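Local coordinates for spore germination protein B3 (Bacillus subtilis subsp. subtilis, PDB 3N54), which takes part in the spore's germination response to the mixture of L-asparagine, glucose, fructose and potassium ions, as a membrane lipoprotein of a germinant receptor, at residues Lys244-Leu257 / Glu331-Asn344. Residues are numbered along the deposited sequence; the frame is centred on the assembly and turned at random.
Sequences KPVFHISVKTKGIL and ETDFKYDISFKIIN
Phe247 and Phe334 stand side by side on the helix-covered face of a parallel strand pair, their rings near parallel (12°) but slid so far apart that they barely overlap, centroids 5.5 Å from each other. The close touch is made by CD2 of Phe334, 3.6 Å from CB of Phe247. The Phe247 ring receives Thr332 CG2 at its edge, in plane, 3.4 Å from CD2. That methyl is brought there by a chi1 of -58°, which sets CG2 anti to the Thr332 backbone N while OG1 turns back to hydrogen-bond Ile328 O. Ile249 CD1 lies 4.2 Å from Phe334 CD2, at the ring edge, and the same methyl lies against Tyr336. Replacing Phe334 by alanine would probably open a gap beside Phe247 CB and leave Ile249 CD1 without the ring edge it rests against, and Met292 without a partner. Further along, Thr253 CB sits over one face of the Phe340 ring, offset toward its rim, and Thr253 OG1 is hydrogen-bonded to Ser232 OG and Trp206 NE1. At the far end Leu257 CB packs on Ile342 CG2 at 3.8 Å. The opposite face is largely polar: His248 lies alongside Lys335, whose CG lies over one face of the imidazole, offset toward the rim. Lys254 NZ and Lys341 NZ are 4.7 Å apart, where some repulsion is likely. Regular parallel bonding holds these rows in register, for example Ser339 N to Val251 O at 2.8 Å and Lys335 N to Phe247 O, with a weak bond from Asp333 N to Pro245 O at one end. Strand 333-342 is outermost in its four-stranded mixed sheet, strand 245-258 pairs antiparallel with 223-240, and helix 271-299 packs across Phe334 and Phe340, while helices 306-313 and 325-331 cover Phe247.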
ATOM      1  N   LYS A 244     -20.207 -12.971  17.514  1.00106.13           N
ATOM      2  CA  LYS A 244     -19.394 -11.897  16.956  1.00100.10           C
ATOM      3  C   LYS A 244     -18.132 -11.763  17.811  1.00 97.66           C
ATOM      4  O   LYS A 244     -18.171 -12.042  19.010  1.00100.67           O
ATOM      5  CB  LYS A 244     -20.156 -10.565  16.962  1.00 99.32           C
ATOM      6  CG  LYS A 244     -21.677 -10.671  16.792  1.00104.33           C
ATOM      7  CD  LYS A 244     -22.096 -11.244  15.442  1.00105.72           C
ATOM      8  CE  LYS A 244     -23.539 -11.760  15.483  1.00112.04           C
ATOM      9  NZ  LYS A 244     -24.514 -10.761  16.024  1.00114.30           N
ATOM     10  N   PRO A 245     -17.008 -11.339  17.207  1.00 92.37           N
ATOM     11  CA  PRO A 245     -15.793 -11.156  18.000  1.00 90.51           C
ATOM     12  C   PRO A 245     -15.697  -9.777  18.652  1.00 88.08           C
ATOM     13  O   PRO A 245     -16.262  -8.810  18.143  1.00 86.22           O
ATOM     14  CB  PRO A 245     -14.663 -11.324  16.971  1.00 86.97           C
ATOM     15  CG  PRO A 245     -15.322 -11.424  15.616  1.00 86.40           C
ATOM     16  CD  PRO A 245     -16.765 -11.084  15.780  1.00 88.98           C
ATOM     17  N   VAL A 246     -14.992  -9.707  19.778  1.00 88.35           N
ATOM     18  CA  VAL A 246     -14.707  -8.447  20.454  1.00 86.29           C
ATOM     19  C   VAL A 246     -13.200  -8.377  20.695  1.00 83.98           C
ATOM     20  O   VAL A 246     -12.659  -9.152  21.484  1.00 86.75           O
ATOM     21  CB  VAL A 246     -15.450  -8.318  21.795  1.00 90.59           C
ATOM     22  CG1 VAL A 246     -15.032  -7.041  22.514  1.00 88.85           C
ATOM     23  CG2 VAL A 246     -16.958  -8.339  21.578  1.00 92.97           C
ATOM     24  N   PHE A 247     -12.531  -7.457  20.006  1.00 79.11           N
ATOM     25  CA  PHE A 247     -11.085  -7.296  20.131  1.00 77.03           C
ATOM     26  C   PHE A 247     -10.716  -6.384  21.289  1.00 77.17           C
ATOM     27  O   PHE A 247     -11.066  -5.209  21.288  1.00 75.47           O
ATOM     28  CB  PHE A 247     -10.484  -6.720  18.842  1.00 72.76           C
ATOM     29  CG  PHE A 247     -10.281  -7.735  17.751  1.00 72.71           C
ATOM     30  CD1 PHE A 247      -9.123  -8.492  17.701  1.00 73.46           C
ATOM     31  CD2 PHE A 247     -11.237  -7.918  16.767  1.00 72.86           C
ATOM     32  CE1 PHE A 247      -8.925  -9.428  16.694  1.00 73.31           C
ATOM     33  CE2 PHE A 247     -11.047  -8.852  15.755  1.00 72.78           C
ATOM     34  CZ  PHE A 247      -9.891  -9.608  15.720  1.00 72.79           C
ATOM     35  N   HIS A 248     -10.016  -6.933  22.277  1.00 79.60           N
ATOM     36  CA  HIS A 248      -9.462  -6.139  23.366  1.00 80.32           C
ATOM     37  C   HIS A 248      -8.037  -5.788  22.980  1.00 77.44           C
ATOM     38  O   HIS A 248      -7.158  -6.652  22.971  1.00 78.84           O
ATOM     39  CB  HIS A 248      -9.474  -6.899  24.693  1.00 85.68           C
ATOM     40  CG  HIS A 248     -10.826  -7.001  25.321  1.00 88.93           C
ATOM     41  ND1 HIS A 248     -11.772  -7.915  24.911  1.00 90.64           N
ATOM     42  CD2 HIS A 248     -11.386  -6.313  26.344  1.00 91.41           C
ATOM     43  CE1 HIS A 248     -12.858  -7.782  25.650  1.00 94.17           C
ATOM     44  NE2 HIS A 248     -12.650  -6.816  26.527  1.00 94.64           N
ATOM     45  N   ILE A 249      -7.817  -4.523  22.647  1.00 73.77           N
ATOM     46  CA  ILE A 249      -6.510  -4.053  22.226  1.00 71.24           C
ATOM     47  C   ILE A 249      -5.890  -3.193  23.314  1.00 72.60           C
ATOM     48  O   ILE A 249      -6.499  -2.232  23.785  1.00 72.38           O
ATOM     49  CB  ILE A 249      -6.605  -3.240  20.926  1.00 66.73           C
ATOM     50  CG1 ILE A 249      -7.177  -4.115  19.806  1.00 65.59           C
ATOM     51  CG2 ILE A 249      -5.239  -2.679  20.548  1.00 65.03           C
ATOM     52  CD1 ILE A 249      -7.154  -3.468  18.433  1.00 61.79           C
ATOM     53  N   SER A 250      -4.674  -3.553  23.705  1.00 74.25           N
ATOM     54  CA  SER A 250      -3.927  -2.833  24.714  1.00 76.52           C
ATOM     55  C   SER A 250      -2.742  -2.170  24.039  1.00 74.08           C
ATOM     56  O   SER A 250      -2.017  -2.820  23.295  1.00 73.81           O
ATOM     57  CB  SER A 250      -3.448  -3.793  25.802  1.00 81.84           C
ATOM     58  OG  SER A 250      -2.777  -3.100  26.838  1.00 85.01           O
ATOM     59  N   VAL A 251      -2.557  -0.877  24.281  1.00 73.09           N
ATOM     60  CA  VAL A 251      -1.443  -0.133  23.707  1.00 71.19           C
ATOM     61  C   VAL A 251      -0.634   0.496  24.832  1.00 74.56           C
ATOM     62  O   VAL A 251      -1.166   1.258  25.639  1.00 75.65           O
ATOM     63  CB  VAL A 251      -1.926   0.974  22.732  1.00 66.97           C
ATOM     64  CG1 VAL A 251      -0.756   1.805  22.233  1.00 65.58           C
ATOM     65  CG2 VAL A 251      -2.682   0.368  21.561  1.00 63.46           C
ATOM     66  N   LYS A 252       0.648   0.151  24.892  1.00 76.68           N
ATOM     67  CA  LYS A 252       1.571   0.729  25.854  1.00 80.38           C
ATOM     68  C   LYS A 252       2.672   1.430  25.075  1.00 78.85           C
ATOM     69  O   LYS A 252       3.378   0.798  24.292  1.00 78.30           O
ATOM     70  CB  LYS A 252       2.149  -0.347  26.773  1.00 85.67           C
ATOM     71  CG  LYS A 252       1.137  -0.928  27.752  1.00 88.67           C
ATOM     72  CD  LYS A 252       1.796  -1.881  28.748  1.00 95.27           C
ATOM     73  CE  LYS A 252       0.828  -2.290  29.851  1.00 99.14           C
ATOM     74  NZ  LYS A 252       1.488  -3.111  30.910  1.00106.19           N
ATOM     75  N   THR A 253       2.803   2.736  25.284  1.00 78.61           N
ATOM     76  CA  THR A 253       3.765   3.547  24.551  1.00 77.61           C
ATOM     77  C   THR A 253       4.559   4.449  25.489  1.00 81.72           C
ATOM     78  O   THR A 253       3.991   5.084  26.374  1.00 82.95           O
ATOM     79  CB  THR A 253       3.051   4.442  23.513  1.00 72.73           C
ATOM     80  OG1 THR A 253       2.103   3.664  22.772  1.00 69.29           O
ATOM     81  CG2 THR A 253       4.052   5.080  22.556  1.00 71.27           C
ATOM     82  N   LYS A 254       5.872   4.489  25.287  1.00 84.42           N
ATOM     83  CA  LYS A 254       6.758   5.375  26.026  1.00 88.67           C
ATOM     84  C   LYS A 254       7.234   6.445  25.054  1.00 86.79           C
ATOM     85  O   LYS A 254       7.525   6.140  23.896  1.00 84.16           O
ATOM     86  CB  LYS A 254       7.945   4.605  26.606  1.00 94.11           C
ATOM     87  CG  LYS A 254       7.569   3.581  27.669  1.00 97.73           C
ATOM     88  CD  LYS A 254       8.809   2.904  28.247  1.00104.21           C
ATOM     89  CE  LYS A 254       8.471   1.977  29.410  1.00108.72           C
ATOM     90  NZ  LYS A 254       9.686   1.316  29.973  1.00115.17           N
ATOM     91  N   GLY A 255       7.317   7.692  25.512  1.00 88.66           N
ATOM     92  CA  GLY A 255       7.713   8.783  24.625  1.00 87.48           C
ATOM     93  C   GLY A 255       8.197  10.063  25.276  1.00 91.03           C
ATOM     94  O   GLY A 255       8.136  10.223  26.494  1.00 94.25           O
ATOM     95  N   ILE A 256       8.682  10.969  24.431  1.00 90.97           N
ATOM     96  CA  ILE A 256       9.198  12.267  24.849  1.00 94.53           C
ATOM     97  C   ILE A 256       8.127  13.341  24.654  1.00 92.05           C
ATOM     98  O   ILE A 256       7.273  13.222  23.774  1.00 87.60           O
ATOM     99  CB  ILE A 256      10.467  12.640  24.053  1.00 96.36           C
ATOM    100  CG1 ILE A 256      11.575  11.618  24.315  1.00100.56           C
ATOM    101  CG2 ILE A 256      10.957  14.032  24.418  1.00 99.23           C
ATOM    102  CD1 ILE A 256      12.891  11.958  23.648  1.00103.64           C
ATOM    103  N   LEU A 257       8.189  14.387  25.474  1.00 95.69           N
ATOM    104  CA  LEU A 257       7.212  15.465  25.448  1.00 94.28           C
ATOM    105  C   LEU A 257       7.821  16.808  25.024  1.00 96.31           C
ATOM    106  O   LEU A 257       9.000  17.063  25.249  1.00100.41           O
ATOM    107  CB  LEU A 257       6.571  15.579  26.836  1.00 96.45           C
ATOM    108  CG  LEU A 257       5.490  16.639  27.071  1.00 95.07           C
ATOM    109  CD1 LEU A 257       4.579  16.220  28.215  1.00 96.61           C
ATOM    110  CD2 LEU A 257       6.101  18.005  27.349  1.00 98.13           C
ATOM    111  N   GLU A 331     -18.913  -6.269  11.751  1.00 63.19           N
ATOM    112  CA  GLU A 331     -19.768  -6.394  12.931  1.00 63.63           C
ATOM    113  C   GLU A 331     -18.973  -6.459  14.230  1.00 63.62           C
ATOM    114  O   GLU A 331     -19.558  -6.503  15.311  1.00 63.90           O
ATOM    115  CB  GLU A 331     -20.605  -7.669  12.831  1.00 63.88           C
ATOM    116  CG  GLU A 331     -21.475  -7.777  11.581  1.00 65.20           C
ATOM    117  CD  GLU A 331     -22.010  -9.190  11.350  1.00 67.13           C
ATOM    118  OE1 GLU A 331     -22.636  -9.420  10.290  1.00 68.38           O
ATOM    119  OE2 GLU A 331     -21.800 -10.071  12.220  1.00 68.33           O
ATOM    120  N   THR A 332     -17.649  -6.477  14.134  1.00 63.48           N
ATOM    121  CA  THR A 332     -16.801  -6.641  15.308  1.00 63.51           C
ATOM    122  C   THR A 332     -16.733  -5.369  16.155  1.00 63.66           C
ATOM    123  O   THR A 332     -16.783  -4.260  15.628  1.00 63.60           O
ATOM    124  CB  THR A 332     -15.375  -7.070  14.884  1.00 63.48           C
ATOM    125  OG1 THR A 332     -15.451  -8.294  14.139  1.00 63.58           O
ATOM    126  CG2 THR A 332     -14.481  -7.273  16.090  1.00 63.02           C
ATOM    127  N   ASP A 333     -16.626  -5.549  17.469  1.00 63.86           N
ATOM    128  CA  ASP A 333     -16.495  -4.441  18.411  1.00 64.16           C
ATOM    129  C   ASP A 333     -15.067  -4.377  18.926  1.00 63.96           C
ATOM    130  O   ASP A 333     -14.388  -5.398  19.025  1.00 63.98           O
ATOM    131  CB  ASP A 333     -17.458  -4.608  19.592  1.00 64.48           C
ATOM    132  CG  ASP A 333     -18.918  -4.562  19.172  1.00 65.45           C
ATOM    133  OD1 ASP A 333     -19.747  -4.091  19.978  1.00 67.74           O
ATOM    134  OD2 ASP A 333     -19.243  -4.989  18.042  1.00 66.89           O
ATOM    135  N   PHE A 334     -14.621  -3.173  19.263  1.00 63.82           N
ATOM    136  CA  PHE A 334     -13.270  -2.960  19.754  1.00 63.79           C
ATOM    137  C   PHE A 334     -13.292  -2.231  21.086  1.00 64.06           C
ATOM    138  O   PHE A 334     -14.064  -1.290  21.276  1.00 64.09           O
ATOM    139  CB  PHE A 334     -12.453  -2.160  18.731  1.00 63.73           C
ATOM    140  CG  PHE A 334     -12.262  -2.873  17.423  1.00 62.89           C
ATOM    141  CD1 PHE A 334     -13.238  -2.820  16.443  1.00 62.39           C
ATOM    142  CD2 PHE A 334     -11.111  -3.611  17.180  1.00 62.88           C
ATOM    143  CE1 PHE A 334     -13.071  -3.489  15.236  1.00 62.79           C
ATOM    144  CE2 PHE A 334     -10.934  -4.285  15.979  1.00 62.52           C
ATOM    145  CZ  PHE A 334     -11.916  -4.225  15.004  1.00 62.55           C
ATOM    146  N   LYS A 335     -12.447  -2.688  22.004  1.00 64.27           N
ATOM    147  CA  LYS A 335     -12.291  -2.079  23.310  1.00 64.62           C
ATOM    148  C   LYS A 335     -10.811  -1.786  23.470  1.00 64.53           C
ATOM    149  O   LYS A 335      -9.985  -2.697  23.409  1.00 64.88           O
ATOM    150  CB  LYS A 335     -12.768  -3.025  24.412  1.00 64.90           C
ATOM    151  CG  LYS A 335     -14.238  -3.434  24.312  1.00 66.05           C
ATOM    152  CD  LYS A 335     -15.175  -2.267  24.597  1.00 67.63           C
ATOM    153  CE  LYS A 335     -16.633  -2.714  24.630  1.00 68.65           C
ATOM    154  NZ  LYS A 335     -17.087  -3.243  23.309  1.00 69.70           N
ATOM    155  N   TYR A 336     -10.475  -0.519  23.668  1.00 64.40           N
ATOM    156  CA  TYR A 336      -9.085  -0.099  23.719  1.00 64.32           C
ATOM    157  C   TYR A 336      -8.642   0.217  25.138  1.00 64.93           C
ATOM    158  O   TYR A 336      -9.420   0.719  25.942  1.00 65.24           O
ATOM    159  CB  TYR A 336      -8.878   1.130  22.827  1.00 63.97           C
ATOM    160  CG  TYR A 336      -9.361   0.929  21.409  1.00 62.40           C
ATOM    161  CD1 TYR A 336      -8.506   0.454  20.420  1.00 60.99           C
ATOM    162  CD2 TYR A 336     -10.679   1.197  21.060  1.00 60.99           C
ATOM    163  CE1 TYR A 336      -8.950   0.258  19.117  1.00 59.79           C
ATOM    164  CE2 TYR A 336     -11.129   1.005  19.761  1.00 60.30           C
ATOM    165  CZ  TYR A 336     -10.260   0.536  18.794  1.00 59.43           C
ATOM    166  OH  TYR A 336     -10.708   0.346  17.507  1.00 58.40           O
ATOM    167  N   ASP A 337      -7.388  -0.099  25.436  1.00 65.49           N
ATOM    168  CA  ASP A 337      -6.772   0.255  26.700  1.00 65.97           C
ATOM    169  C   ASP A 337      -5.433   0.879  26.343  1.00 66.18           C
ATOM    170  O   ASP A 337      -4.450   0.180  26.098  1.00 66.37           O
ATOM    171  CB  ASP A 337      -6.612  -0.974  27.598  1.00 66.22           C
ATOM    172  CG  ASP A 337      -6.060  -0.632  28.979  1.00 66.91           C
ATOM    173  OD1 ASP A 337      -6.377  -1.369  29.935  1.00 68.82           O
ATOM    174  OD2 ASP A 337      -5.318   0.366  29.119  1.00 66.91           O
ATOM    175  N   ILE A 338      -5.406   2.205  26.298  1.00 66.44           N
ATOM    176  CA  ILE A 338      -4.225   2.928  25.860  1.00 66.70           C
ATOM    177  C   ILE A 338      -3.534   3.574  27.050  1.00 67.32           C
ATOM    178  O   ILE A 338      -4.162   4.294  27.821  1.00 67.51           O
ATOM    179  CB  ILE A 338      -4.599   3.986  24.805  1.00 66.50           C
ATOM    180  CG1 ILE A 338      -5.396   3.329  23.671  1.00 66.30           C
ATOM    181  CG2 ILE A 338      -3.359   4.660  24.269  1.00 65.90           C
ATOM    182  CD1 ILE A 338      -5.763   4.263  22.547  1.00 66.73           C
ATOM    183  N   SER A 339      -2.239   3.309  27.192  1.00 68.07           N
ATOM    184  CA  SER A 339      -1.452   3.831  28.297  1.00 68.73           C
ATOM    185  C   SER A 339      -0.162   4.459  27.786  1.00 69.26           C
ATOM    186  O   SER A 339       0.698   3.775  27.234  1.00 69.24           O
ATOM    187  CB  SER A 339      -1.139   2.713  29.294  1.00 68.84           C
ATOM    188  OG  SER A 339      -0.388   3.206  30.392  1.00 69.27           O
ATOM    189  N   PHE A 340      -0.043   5.767  27.969  1.00 70.05           N
ATOM    190  CA  PHE A 340       1.127   6.517  27.533  1.00 70.76           C
ATOM    191  C   PHE A 340       1.980   6.838  28.750  1.00 71.67           C
ATOM    192  O   PHE A 340       1.465   6.944  29.863  1.00 71.72           O
ATOM    193  CB  PHE A 340       0.703   7.813  26.832  1.00 70.70           C
ATOM    194  CG  PHE A 340       0.331   7.647  25.374  1.00 70.14           C
ATOM    195  CD1 PHE A 340      -0.345   6.519  24.913  1.00 69.83           C
ATOM    196  CD2 PHE A 340       0.616   8.661  24.470  1.00 69.74           C
ATOM    197  CE1 PHE A 340      -0.688   6.397  23.575  1.00 69.75           C
ATOM    198  CE2 PHE A 340       0.268   8.543  23.133  1.00 69.60           C
ATOM    199  CZ  PHE A 340      -0.385   7.411  22.688  1.00 69.60           C
ATOM    200  N   LYS A 341       3.283   6.991  28.535  1.00 72.78           N
ATOM    201  CA  LYS A 341       4.215   7.317  29.609  1.00 73.69           C
ATOM    202  C   LYS A 341       5.283   8.289  29.125  1.00 74.25           C
ATOM    203  O   LYS A 341       6.070   7.956  28.238  1.00 74.20           O
ATOM    204  CB  LYS A 341       4.876   6.041  30.146  1.00 73.93           C
ATOM    205  CG  LYS A 341       3.942   5.143  30.969  1.00 74.78           C
ATOM    206  CD  LYS A 341       4.528   3.750  31.203  1.00 75.99           C
ATOM    207  CE  LYS A 341       4.440   2.876  29.944  1.00 76.57           C
ATOM    208  NZ  LYS A 341       5.005   1.511  30.153  1.00 77.06           N
ATOM    209  N   ILE A 342       5.297   9.493  29.694  1.00 75.06           N
ATOM    210  CA  ILE A 342       6.332  10.470  29.369  1.00 75.82           C
ATOM    211  C   ILE A 342       7.582  10.115  30.177  1.00 76.50           C
ATOM    212  O   ILE A 342       7.482   9.720  31.338  1.00 76.66           O
ATOM    213  CB  ILE A 342       5.909  11.935  29.666  1.00 75.83           C
ATOM    214  CG1 ILE A 342       4.812  12.410  28.709  1.00 76.09           C
ATOM    215  CG2 ILE A 342       7.082  12.884  29.511  1.00 75.73           C
ATOM    216  CD1 ILE A 342       3.442  11.904  29.029  1.00 75.92           C
ATOM    217  N   ILE A 343       8.748  10.240  29.550  1.00 77.27           N
ATOM    218  CA  ILE A 343      10.025   9.948  30.201  1.00 77.82           C
ATOM    219  C   ILE A 343      10.990  11.127  30.011  1.00 78.34           C
ATOM    220  O   ILE A 343      12.211  10.950  29.983  1.00 78.50           O
ATOM    221  CB  ILE A 343      10.629   8.619  29.666  1.00 77.88           C
ATOM    222  CG1 ILE A 343      10.954   8.709  28.168  1.00 77.99           C
ATOM    223  CG2 ILE A 343       9.666   7.466  29.917  1.00 77.71           C
ATOM    224  CD1 ILE A 343      11.482   7.413  27.574  1.00 78.07           C
ATOM    225  N   ASN A 344      10.423  12.331  29.917  1.00 78.87           N
ATOM    226  CA  ASN A 344      11.175  13.552  29.642  1.00 79.24           C
ATOM    227  C   ASN A 344      10.867  14.641  30.668  1.00 79.35           C
ATOM    228  O   ASN A 344      11.332  14.585  31.808  1.00 79.52           O
ATOM    229  CB  ASN A 344      10.839  14.050  28.231  1.00 79.37           C
ATOM    230  CG  ASN A 344      11.758  15.173  27.755  1.00 79.90           C
ATOM    231  OD1 ASN A 344      11.412  15.916  26.835  1.00 80.18           O
ATOM    232  ND2 ASN A 344      12.932  15.296  28.373  1.00 80.61           N
TER